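Long-range contacts in acetyl-CoA C-acetyltransferase (Syntrophomonas wolfei subsp. wolfei, PDB 7N7Z), which probably catalyses the reversible condensation of two acetyl-CoA molecules into acetoacetyl-CoA and free coenzyme A: residues 13-17 against 202-206; 37-42 against 257-261; 57-61 against 117-121; 315-319 against 366-371. All blocks are in the same frame, centred on the assembly; numbering follows the deposited sequence.

Contact 1 (13-17 against 202-206)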
loop_
_atom_site.group_PDB
_atom_site.type_symbol
_atom_site.label_atom_id
_atom_site.label_comp_id
_atom_site.label_asym_id
_atom_site.label_seq_id
_atom_site.Cartn_x
_atom_site.Cartn_y
_atom_site.Cartn_z
ATOM N N MET B 13 23.780 -1.252 -33.160
ATOM C CA MET B 13 23.693 -1.912 -31.865
ATOM C C MET B 13 24.253 -0.992 -30.793
ATOM O O MET B 13 25.249 -0.300 -31.019
ATOM C CB MET B 13 24.463 -3.236 -31.863
ATOM C CG MET B 13 23.933 -4.258 -32.847
ATOM S SD MET B 13 24.883 -5.786 -32.822
ATOM C CE MET B 13 23.861 -6.791 -31.761
ATOM N N ALA B 14 23.616 -0.998 -29.624
ATOM C CA ALA B 14 24.067 -0.170 -28.516
ATOM C C ALA B 14 23.459 -0.692 -27.224
ATOM O O ALA B 14 22.421 -1.357 -27.224
ATOM C CB ALA B 14 23.692 1.301 -28.722
ATOM N N ARG B 15 24.134 -0.382 -26.121
ATOM C CA ARG B 15 23.612 -0.664 -24.794
ATOM C C ARG B 15 24.111 0.413 -23.844
ATOM O O ARG B 15 25.134 1.058 -24.088
ATOM C CB ARG B 15 24.025 -2.057 -24.299
ATOM C CG ARG B 15 25.513 -2.232 -23.998
ATOM C CD ARG B 15 25.749 -3.472 -23.143
ATOM N NE ARG B 15 27.161 -3.703 -22.852
ATOM C CZ ARG B 15 27.777 -3.348 -21.731
ATOM N NH1 ARG B 15 27.144 -2.698 -20.767
ATOM N NH2 ARG B 15 29.062 -3.654 -21.573
ATOM N N THR B 16 23.368 0.610 -22.765
ATOM C CA THR B 16 23.822 1.460 -21.680
ATOM C C THR B 16 24.753 0.661 -20.783
ATOM O O THR B 16 24.864 -0.561 -20.911
ATOM C CB THR B 16 22.629 1.993 -20.891
ATOM O OG1 THR B 16 22.069 0.940 -20.097
ATOM C CG2 THR B 16 21.560 2.542 -21.828
ATOM N N PRO B 17 25.456 1.321 -19.866
ATOM C CA PRO B 17 26.185 0.576 -18.838
ATOM C C PRO B 17 25.221 -0.243 -17.994
ATOM O O PRO B 17 24.029 0.056 -17.897
ATOM C CB PRO B 17 26.868 1.673 -18.010
ATOM C CG PRO B 17 26.912 2.866 -18.908
ATOM C CD PRO B 17 25.675 2.774 -19.757
ATOM N N GLU B 202 30.549 -0.402 -27.588
ATOM C CA GLU B 202 29.143 -0.790 -27.559
ATOM C C GLU B 202 28.315 0.091 -26.633
ATOM O O GLU B 202 27.104 0.231 -26.838
ATOM C CB GLU B 202 29.010 -2.254 -27.130
ATOM C CG GLU B 202 29.495 -2.545 -25.718
ATOM C CD GLU B 202 29.720 -4.025 -25.474
ATOM O OE1 GLU B 202 30.663 -4.587 -26.071
ATOM O OE2 GLU B 202 28.956 -4.626 -24.686
ATOM N N ILE B 203 28.935 0.693 -25.628
ATOM C CA ILE B 203 28.194 1.433 -24.615
ATOM C C ILE B 203 27.799 2.798 -25.158
ATOM O O ILE B 203 28.545 3.426 -25.919
ATOM C CB ILE B 203 29.027 1.565 -23.326
ATOM C CG1 ILE B 203 28.834 0.325 -22.449
ATOM C CG2 ILE B 203 28.648 2.834 -22.556
ATOM C CD1 ILE B 203 29.714 0.293 -21.213
ATOM N N VAL B 204 26.612 3.254 -24.772
ATOM C CA VAL B 204 26.211 4.648 -24.897
ATOM C C VAL B 204 25.996 5.174 -23.482
ATOM O O VAL B 204 25.244 4.567 -22.719
ATOM C CB VAL B 204 24.936 4.833 -25.741
ATOM C CG1 VAL B 204 23.787 3.984 -25.205
ATOM C CG2 VAL B 204 24.544 6.305 -25.794
ATOM N N PRO B 205 26.639 6.270 -23.084
ATOM C CA PRO B 205 26.553 6.691 -21.681
ATOM C C PRO B 205 25.169 7.207 -21.321
ATOM O O PRO B 205 24.407 7.674 -22.172
ATOM C CB PRO B 205 27.606 7.802 -21.574
ATOM C CG PRO B 205 27.760 8.322 -22.959
ATOM C CD PRO B 205 27.486 7.172 -23.887
ATOM N N VAL B 206 24.850 7.107 -20.033
ATOM C CA VAL B 206 23.605 7.617 -19.471
ATOM C C VAL B 206 23.942 8.823 -18.606
ATOM O O VAL B 206 24.786 8.734 -17.706
ATOM C CB VAL B 206 22.872 6.542 -18.651
ATOM C CG1 VAL B 206 21.600 7.118 -18.043
ATOM C CG2 VAL B 206 22.558 5.337 -19.521
#
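Arg15 and Glu202 form a salt bridge. Arg15 NE donates to Glu202 OE2 at 2.7 Å, nearly straight at 165°. The oxygen lies at the guanidinium edge, in its plane, and uses its anti lone pair. The two flat groups stand almost perpendicular, 88° apart. Arg15 NH2 adds a weak bond to the same oxygen at 3.3 Å, and Ser370 OG also bonds it. Arg15 CG sits between its backbone N and carbonyl carbon (chi1 68°), and the extended chain carries the guanidinium to Glu202. Ile203 lies over one guanidinium face, toward its rim, with CG1 3.9 Å from Arg15 NH1. That NH1 bonds Thr16 O at 3.1 Å, which helps fix the rotation of the group. Asp220 is a second acidic partner of Arg15. With a leucine in place of Arg15, Glu202 and Asp220 would probably both be left without their positive mate.

A single beta bridge and this buried salt bridge fasten a loop to strand 8-20 of the large mixed sheet, in the N-terminal half of the thiolase fold. Val204 N donates to Arg15 O at 2.7 Å. Strand 8-20 pairs with strand 254-264, and helix 30-45 sets Ala40 against Ala14.

Contact 2 (37-42 against 257-261)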
loop_
_atom_site.group_PDB
_atom_site.type_symbol
_atom_site.label_atom_id
_atom_site.label_comp_id
_atom_site.label_asym_id
_atom_site.label_seq_id
_atom_site.Cartn_x
_atom_site.Cartn_y
_atom_site.Cartn_z
ATOM N N ALA B 37 19.365 3.912 -25.404
ATOM C CA ALA B 37 19.929 2.798 -26.159
ATOM C C ALA B 37 19.362 2.747 -27.572
ATOM O O ALA B 37 20.094 2.468 -28.531
ATOM C CB ALA B 37 19.660 1.482 -25.429
ATOM N N ALA B 38 18.062 3.011 -27.723
ATOM C CA ALA B 38 17.447 2.967 -29.045
ATOM C C ALA B 38 18.007 4.057 -29.950
ATOM O O ALA B 38 18.325 3.802 -31.117
ATOM C CB ALA B 38 15.929 3.100 -28.923
ATOM N N ASN B 39 18.128 5.282 -29.430
ATOM C CA ASN B 39 18.686 6.368 -30.231
ATOM C C ASN B 39 20.113 6.052 -30.660
ATOM O O ASN B 39 20.505 6.333 -31.799
ATOM C CB ASN B 39 18.640 7.676 -29.443
ATOM C CG ASN B 39 17.283 8.345 -29.505
ATOM O OD1 ASN B 39 16.596 8.290 -30.526
ATOM N ND2 ASN B 39 16.889 8.981 -28.409
ATOM N N ALA B 40 20.904 5.465 -29.760
ATOM C CA ALA B 40 22.272 5.099 -30.103
ATOM C C ALA B 40 22.297 4.104 -31.255
ATOM O O ALA B 40 23.026 4.288 -32.235
ATOM C CB ALA B 40 22.983 4.523 -28.879
ATOM N N ALA B 41 21.498 3.040 -31.156
ATOM C CA ALA B 41 21.468 2.047 -32.224
ATOM C C ALA B 41 21.000 2.663 -33.537
ATOM O O ALA B 41 21.548 2.359 -34.603
ATOM C CB ALA B 41 20.565 0.880 -31.825
ATOM N N ILE B 42 19.993 3.539 -33.480
ATOM C CA ILE B 42 19.456 4.134 -34.699
ATOM C C ILE B 42 20.496 5.033 -35.356
ATOM O O ILE B 42 20.714 4.973 -36.572
ATOM C CB ILE B 42 18.158 4.905 -34.397
ATOM C CG1 ILE B 42 17.032 3.924 -34.057
ATOM C CG2 ILE B 42 17.774 5.780 -35.587
ATOM C CD1 ILE B 42 15.769 4.586 -33.541
ATOM N N ALA B 257 19.681 -1.169 -20.571
ATOM C CA ALA B 257 18.873 -1.192 -21.780
ATOM C C ALA B 257 19.788 -1.418 -22.974
ATOM O O ALA B 257 20.862 -0.816 -23.065
ATOM C CB ALA B 257 18.084 0.110 -21.968
ATOM N N ALA B 258 19.363 -2.300 -23.873
ATOM C CA ALA B 258 20.042 -2.536 -25.137
ATOM C C ALA B 258 19.058 -2.324 -26.279
ATOM O O ALA B 258 17.840 -2.414 -26.100
ATOM C CB ALA B 258 20.631 -3.950 -25.205
ATOM N N ALA B 259 19.595 -2.034 -27.461
ATOM C CA ALA B 259 18.760 -1.820 -28.633
ATOM C C ALA B 259 19.526 -2.235 -29.879
ATOM O O ALA B 259 20.758 -2.285 -29.889
ATOM C CB ALA B 259 18.311 -0.359 -28.743
ATOM N N ALA B 260 18.776 -2.529 -30.937
ATOM C CA ALA B 260 19.373 -2.966 -32.189
ATOM C C ALA B 260 18.419 -2.655 -33.331
ATOM O O ALA B 260 17.197 -2.698 -33.167
ATOM C CB ALA B 260 19.703 -4.463 -32.162
ATOM N N VAL B 261 18.995 -2.341 -34.488
ATOM C CA VAL B 261 18.242 -2.079 -35.710
ATOM C C VAL B 261 18.488 -3.240 -36.661
ATOM O O VAL B 261 19.628 -3.475 -37.087
ATOM C CB VAL B 261 18.648 -0.744 -36.352
ATOM C CG1 VAL B 261 17.878 -0.526 -37.653
ATOM C CG2 VAL B 261 18.413 0.404 -35.386
#
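The shortest polar bond here is a helical one. Ile42 N donates to Ala38 O at 2.9 Å, and Ala259 of the strand packs against the same Ala38. The methyl CB of Ala259 sits 3.4 Å from Ala38 CA. It also touches Ala37 O at 3.3 Å, so this methyl is lodged against the helix backbone itself. No hydrogen bond crosses between the segments.

The strand offers every second residue to the helix. Ala257, Ala259 and Val261 point toward it, and Ala258 and Ala260 point away. The helix answers with Ala37 and Ala41, one turn apart. Ala37 CB lies 3.5 Å from Ala257 O, and Ala41 CB lies 3.7 Å from Ala259 O. At the far end Val261 takes over. With CG1 anti to the backbone N (chi1 178°), its CG2 is left facing the helix and reaches Ala41 O at 3.8 Å. The same CG2 meets Ile42 CG1 at 4.0 Å, the two side chains crossing at about a right angle.

Because most of these side chains are single methyls, the axes approach to 6.7 Å, close for a helix on a sheet. They run 30° from parallel. Helix 30-45 belongs to an outer layer of the thiolase fold. It also touches strand 113-121, where Ala38 meets Leu115 and Thr117. Strand 254-264 lies between strands 113-121 and 8-20.

Contact 3 (57-61 against 117-121)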
loop_
_atom_site.group_PDB
_atom_site.type_symbol
_atom_site.label_atom_id
_atom_site.label_comp_id
_atom_site.label_asym_id
_atom_site.label_seq_id
_atom_site.Cartn_x
_atom_site.Cartn_y
_atom_site.Cartn_z
ATOM N N GLY B 57 9.638 -4.439 -28.299
ATOM C CA GLY B 57 10.241 -4.093 -27.025
ATOM C C GLY B 57 10.264 -5.283 -26.085
ATOM O O GLY B 57 9.250 -5.958 -25.893
ATOM N N ALA B 58 11.430 -5.524 -25.496
ATOM C CA ALA B 58 11.623 -6.603 -24.541
ATOM C C ALA B 58 11.776 -6.036 -23.137
ATOM O O ALA B 58 12.464 -5.030 -22.934
ATOM C CB ALA B 58 12.852 -7.440 -24.900
ATOM N N THR B 59 11.122 -6.682 -22.177
ATOM C CA THR B 59 11.246 -6.342 -20.767
ATOM C C THR B 59 10.546 -7.423 -19.961
ATOM O O THR B 59 9.578 -8.027 -20.430
ATOM C CB THR B 59 10.644 -4.967 -20.447
ATOM O OG1 THR B 59 11.148 -4.508 -19.185
ATOM C CG2 THR B 59 9.124 -5.042 -20.381
ATOM N N CYS B 60 11.043 -7.659 -18.748
ATOM C CA CYS B 60 10.455 -8.690 -17.903
ATOM C C CYS B 60 9.385 -8.126 -16.971
ATOM O O CYS B 60 8.362 -8.783 -16.748
ATOM C CB CYS B 60 11.550 -9.397 -17.094
ATOM S SG CYS B 60 10.949 -10.596 -15.872
ATOM N N LEU B 61 9.581 -6.920 -16.435
ATOM C CA LEU B 61 8.645 -6.310 -15.487
ATOM C C LEU B 61 8.072 -5.027 -16.094
ATOM O O LEU B 61 8.655 -3.945 -15.984
ATOM C CB LEU B 61 9.321 -6.041 -14.131
ATOM C CG LEU B 61 9.335 -7.205 -13.129
ATOM C CD1 LEU B 61 7.943 -7.493 -12.587
ATOM C CD2 LEU B 61 9.915 -8.461 -13.744
ATOM N N THR B 117 14.179 -3.193 -28.773
ATOM C CA THR B 117 14.665 -2.645 -27.515
ATOM C C THR B 117 14.512 -3.694 -26.424
ATOM O O THR B 117 13.527 -4.438 -26.397
ATOM C CB THR B 117 13.908 -1.372 -27.122
ATOM O OG1 THR B 117 12.515 -1.666 -26.968
ATOM C CG2 THR B 117 14.089 -0.296 -28.180
ATOM N N ALA B 118 15.497 -3.754 -25.533
ATOM C CA ALA B 118 15.495 -4.699 -24.422
ATOM C C ALA B 118 15.970 -3.954 -23.186
ATOM O O ALA B 118 17.079 -3.412 -23.182
ATOM C CB ALA B 118 16.393 -5.904 -24.716
ATOM N N VAL B 119 15.138 -3.915 -22.146
ATOM C CA VAL B 119 15.407 -3.061 -20.998
ATOM C C VAL B 119 14.905 -3.731 -19.730
ATOM O O VAL B 119 13.918 -4.475 -19.740
ATOM C CB VAL B 119 14.758 -1.667 -21.167
ATOM C CG1 VAL B 119 13.239 -1.785 -21.208
ATOM C CG2 VAL B 119 15.195 -0.744 -20.039
ATOM N N GLU B 120 15.600 -3.455 -18.629
ATOM C CA GLU B 120 15.138 -3.843 -17.301
ATOM C C GLU B 120 15.739 -2.863 -16.305
ATOM O O GLU B 120 16.961 -2.826 -16.134
ATOM C CB GLU B 120 15.537 -5.276 -16.964
ATOM C CG GLU B 120 14.676 -5.908 -15.878
ATOM C CD GLU B 120 13.228 -6.044 -16.295
ATOM O OE1 GLU B 120 12.970 -6.708 -17.320
ATOM O OE2 GLU B 120 12.349 -5.486 -15.605
ATOM N N SER B 121 14.890 -2.065 -15.666
ATOM C CA SER B 121 15.298 -1.167 -14.589
ATOM C C SER B 121 14.795 -1.789 -13.291
ATOM O O SER B 121 13.756 -1.404 -12.750
ATOM C CB SER B 121 14.751 0.243 -14.804
ATOM O OG SER B 121 14.925 1.037 -13.642
HETATM O O HOH W 1 11.724 -2.780 -24.322
#
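Ala58 is bonded through its backbone to the residues before and after Ala118, as in parallel pairing. Ala58 N donates to Thr117 O, and Val119 N donates to Ala58 O at 3.0 Å.

Side-chain bonds continue the join farther along, at Thr59 and Glu120. Thr59 OG1 donates to Val119 O at 2.8 Å, from above the carbonyl plane. The Glu120 carboxylate then accepts two successive backbone N-H groups. Cys60 N bonds Glu120 OE1 at 2.6 Å on its syn lone pair. Leu61 N bonds Glu120 OE2 at 3.2 Å, also on the syn side but 17° out of the carboxylate plane. Glu120 starts with CG anti to its N (chi1 -158°) and bends at chi2 (63°), which turns the carboxylate back to this backbone. A glutamine here replaces one carboxylate oxygen by an NH2, which would probably leave Cys60 N or Leu61 N without its acceptor and this backbone less firmly held.

One water donates to Ala58 O at 2.7 Å and is bonded to Thr117 OG1. Apolar contact is slight: Ala58 CB meets Ala118 CB at 3.9 Å on the face where Ala58 touches helix 94-107.

These are neighbouring parallel strands of the N-terminal alpha/beta half of a thiolase. Their ends lie near the predicted active site: the Cys60 side chain is about 7 Å from that of Cys92, the predicted acyl-thioester nucleophile.

Contact 4 (315-319 against 366-371)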
loop_
_atom_site.group_PDB
_atom_site.type_symbol
_atom_site.label_atom_id
_atom_site.label_comp_id
_atom_site.label_asym_id
_atom_site.label_seq_id
_atom_site.Cartn_x
_atom_site.Cartn_y
_atom_site.Cartn_z
ATOM N N ASP B 315 33.169 -18.775 -33.722
ATOM C CA ASP B 315 34.419 -18.130 -33.338
ATOM C C ASP B 315 34.372 -17.584 -31.917
ATOM O O ASP B 315 35.415 -17.502 -31.258
ATOM C CB ASP B 315 34.751 -16.998 -34.313
ATOM C CG ASP B 315 35.060 -17.500 -35.713
ATOM O OD1 ASP B 315 35.542 -18.645 -35.849
ATOM O OD2 ASP B 315 34.825 -16.743 -36.681
ATOM N N TYR B 316 33.193 -17.206 -31.427
ATOM C CA TYR B 316 33.079 -16.670 -30.078
ATOM C C TYR B 316 31.656 -16.876 -29.580
ATOM O O TYR B 316 30.702 -16.781 -30.357
ATOM C CB TYR B 316 33.451 -15.183 -30.035
ATOM C CG TYR B 316 33.307 -14.563 -28.665
ATOM C CD1 TYR B 316 34.170 -14.906 -27.633
ATOM C CD2 TYR B 316 32.307 -13.638 -28.401
ATOM C CE1 TYR B 316 34.042 -14.346 -26.377
ATOM C CE2 TYR B 316 32.173 -13.070 -27.148
ATOM C CZ TYR B 316 33.042 -13.428 -26.140
ATOM O OH TYR B 316 32.913 -12.866 -24.890
ATOM N N TRP B 317 31.528 -17.155 -28.285
ATOM C CA TRP B 317 30.248 -17.418 -27.647
ATOM C C TRP B 317 30.022 -16.440 -26.503
ATOM O O TRP B 317 30.952 -16.114 -25.759
ATOM C CB TRP B 317 30.185 -18.846 -27.093
ATOM C CG TRP B 317 29.858 -19.897 -28.104
ATOM C CD1 TRP B 317 30.740 -20.713 -28.750
ATOM C CD2 TRP B 317 28.554 -20.264 -28.573
ATOM N NE1 TRP B 317 30.069 -21.561 -29.594
ATOM C CE2 TRP B 317 28.726 -21.304 -29.507
ATOM C CE3 TRP B 317 27.262 -19.811 -28.298
ATOM C CZ2 TRP B 317 27.652 -21.900 -30.167
ATOM C CZ3 TRP B 317 26.197 -20.402 -28.955
ATOM C CH2 TRP B 317 26.399 -21.435 -29.879
ATOM N N GLU B 318 28.781 -15.980 -26.362
ATOM C CA GLU B 318 28.336 -15.230 -25.190
ATOM C C GLU B 318 27.254 -16.065 -24.513
ATOM O O GLU B 318 26.087 -16.025 -24.916
ATOM C CB GLU B 318 27.812 -13.847 -25.566
ATOM C CG GLU B 318 28.882 -12.776 -25.670
ATOM C CD GLU B 318 29.359 -12.288 -24.314
ATOM O OE1 GLU B 318 28.531 -11.749 -23.546
ATOM O OE2 GLU B 318 30.564 -12.437 -24.020
ATOM N N VAL B 319 27.643 -16.827 -23.495
ATOM C CA VAL B 319 26.722 -17.652 -22.722
ATOM C C VAL B 319 26.538 -16.978 -21.371
ATOM O O VAL B 319 27.466 -16.940 -20.553
ATOM C CB VAL B 319 27.233 -19.089 -22.564
ATOM C CG1 VAL B 319 26.264 -19.905 -21.723
ATOM C CG2 VAL B 319 27.431 -19.732 -23.928
ATOM N N ARG B 366 21.544 -7.967 -24.695
ATOM C CA ARG B 366 22.847 -7.464 -24.277
ATOM C C ARG B 366 23.966 -8.370 -24.773
ATOM O O ARG B 366 24.949 -7.901 -25.359
ATOM C CB ARG B 366 22.895 -7.342 -22.752
ATOM C CG ARG B 366 23.854 -6.279 -22.235
ATOM C CD ARG B 366 25.287 -6.795 -22.155
ATOM N NE ARG B 366 25.429 -7.857 -21.165
ATOM C CZ ARG B 366 26.392 -8.769 -21.170
ATOM N NH1 ARG B 366 27.330 -8.782 -22.104
ATOM N NH2 ARG B 366 26.416 -9.692 -20.213
ATOM N N ILE B 367 23.832 -9.679 -24.549
ATOM C CA ILE B 367 24.898 -10.601 -24.911
ATOM C C ILE B 367 25.040 -10.732 -26.420
ATOM O O ILE B 367 26.119 -11.089 -26.906
ATOM C CB ILE B 367 24.664 -11.974 -24.250
ATOM C CG1 ILE B 367 23.354 -12.603 -24.726
ATOM C CG2 ILE B 367 24.656 -11.833 -22.731
ATOM C CD1 ILE B 367 23.209 -14.057 -24.315
ATOM N N ILE B 368 23.981 -10.454 -27.183
ATOM C CA ILE B 368 24.128 -10.384 -28.633
ATOM C C ILE B 368 24.953 -9.162 -29.014
ATOM O O ILE B 368 25.849 -9.239 -29.863
ATOM C CB ILE B 368 22.749 -10.363 -29.316
ATOM C CG1 ILE B 368 22.028 -11.699 -29.142
ATOM C CG2 ILE B 368 22.895 -10.060 -30.794
ATOM C CD1 ILE B 368 20.536 -11.594 -29.357
ATOM N N VAL B 369 24.664 -8.016 -28.392
ATOM C CA VAL B 369 25.442 -6.807 -28.650
ATOM C C VAL B 369 26.906 -7.039 -28.300
ATOM O O VAL B 369 27.809 -6.738 -29.091
ATOM C CB VAL B 369 24.859 -5.619 -27.862
ATOM C CG1 VAL B 369 25.822 -4.440 -27.882
ATOM C CG2 VAL B 369 23.503 -5.219 -28.421
ATOM N N SER B 370 27.163 -7.574 -27.105
ATOM C CA SER B 370 28.540 -7.809 -26.683
ATOM C C SER B 370 29.213 -8.854 -27.561
ATOM O O SER B 370 30.401 -8.730 -27.883
ATOM C CB SER B 370 28.570 -8.237 -25.218
ATOM O OG SER B 370 28.162 -7.175 -24.374
ATOM N N MET B 371 28.472 -9.889 -27.962
ATOM C CA MET B 371 29.028 -10.898 -28.855
ATOM C C MET B 371 29.596 -10.252 -30.112
ATOM O O MET B 371 30.758 -10.477 -30.471
ATOM C CB MET B 371 27.955 -11.927 -29.217
ATOM C CG MET B 371 28.428 -13.025 -30.167
ATOM S SD MET B 371 27.063 -13.820 -31.036
ATOM C CE MET B 371 26.653 -12.545 -32.218
#
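Glu318 lies across helix 366-371 and overlaps it with its aliphatic part. Its CG is 3.5 Å from Ile367 O and 3.7 Å from Met371 CA. The helix belongs to the beta-alpha-beta crossover connection from strand 316-319 to its parallel neighbour 382-387, in the C-terminal half of the thiolase fold. Strand 316-319 and the helix run nearly antiparallel, at 158°, with their axes 8.2 Å apart at closest.

Glu318 CG stands anti to its carbonyl carbon (chi1 -86°), and the chain bends at chi2. The carboxylate is thereby set between two polar partners. Glu318 OE1 makes a long salt bridge to Arg366 NH1 at 3.5 Å, the planes of the two groups 65° apart. Glu318 OE2 instead accepts from Tyr316 OH at 2.5 Å on its anti lone pair. Tyr316 OH is also bonded to His349 N, so the hydroxyl is held twice. The Tyr316 ring comes obliquely to Met371 O.

Arg366 NH1 has a shorter bond within the helix. It donates to Ser370 OG at 2.9 Å, and that oxygen lies in the guanidinium plane. Ser370 OG in turn bonds Glu202 OE2. Ile367 CG2 covers one guanidinium face near its rim.

Met371 gives its CB to Glu318 and sends its end elsewhere, toward Trp399 of strand 394-400. At the other end of the overlap, Ile367 CD1 comes to 3.5 Å from Glu318 O.

Overall arrangement
All four contacts reach the same mixed sheet, at different strands. Contacts 1 and 2 touch, their centres 8 Å apart: Thr16 N probably bonds Ala257 O at 2.9 Å. Contact 3 joins contact 2 through Ala258 N and Ala118 O, 2.6 Å apart, also a probable hydrogen bond. Contact 4 brings in the C-terminal family region and meets contact 1 where Glu202 OE2 and Ser370 OG, 2.7 Å apart, are probably hydrogen-bonded. Contacts 3 and 4 do not touch, their nearest atoms about 6 Å apart. Both border the predicted active site. The side chains of Glu120 and Arg366 lie about 8 and 7 Å from that of His358.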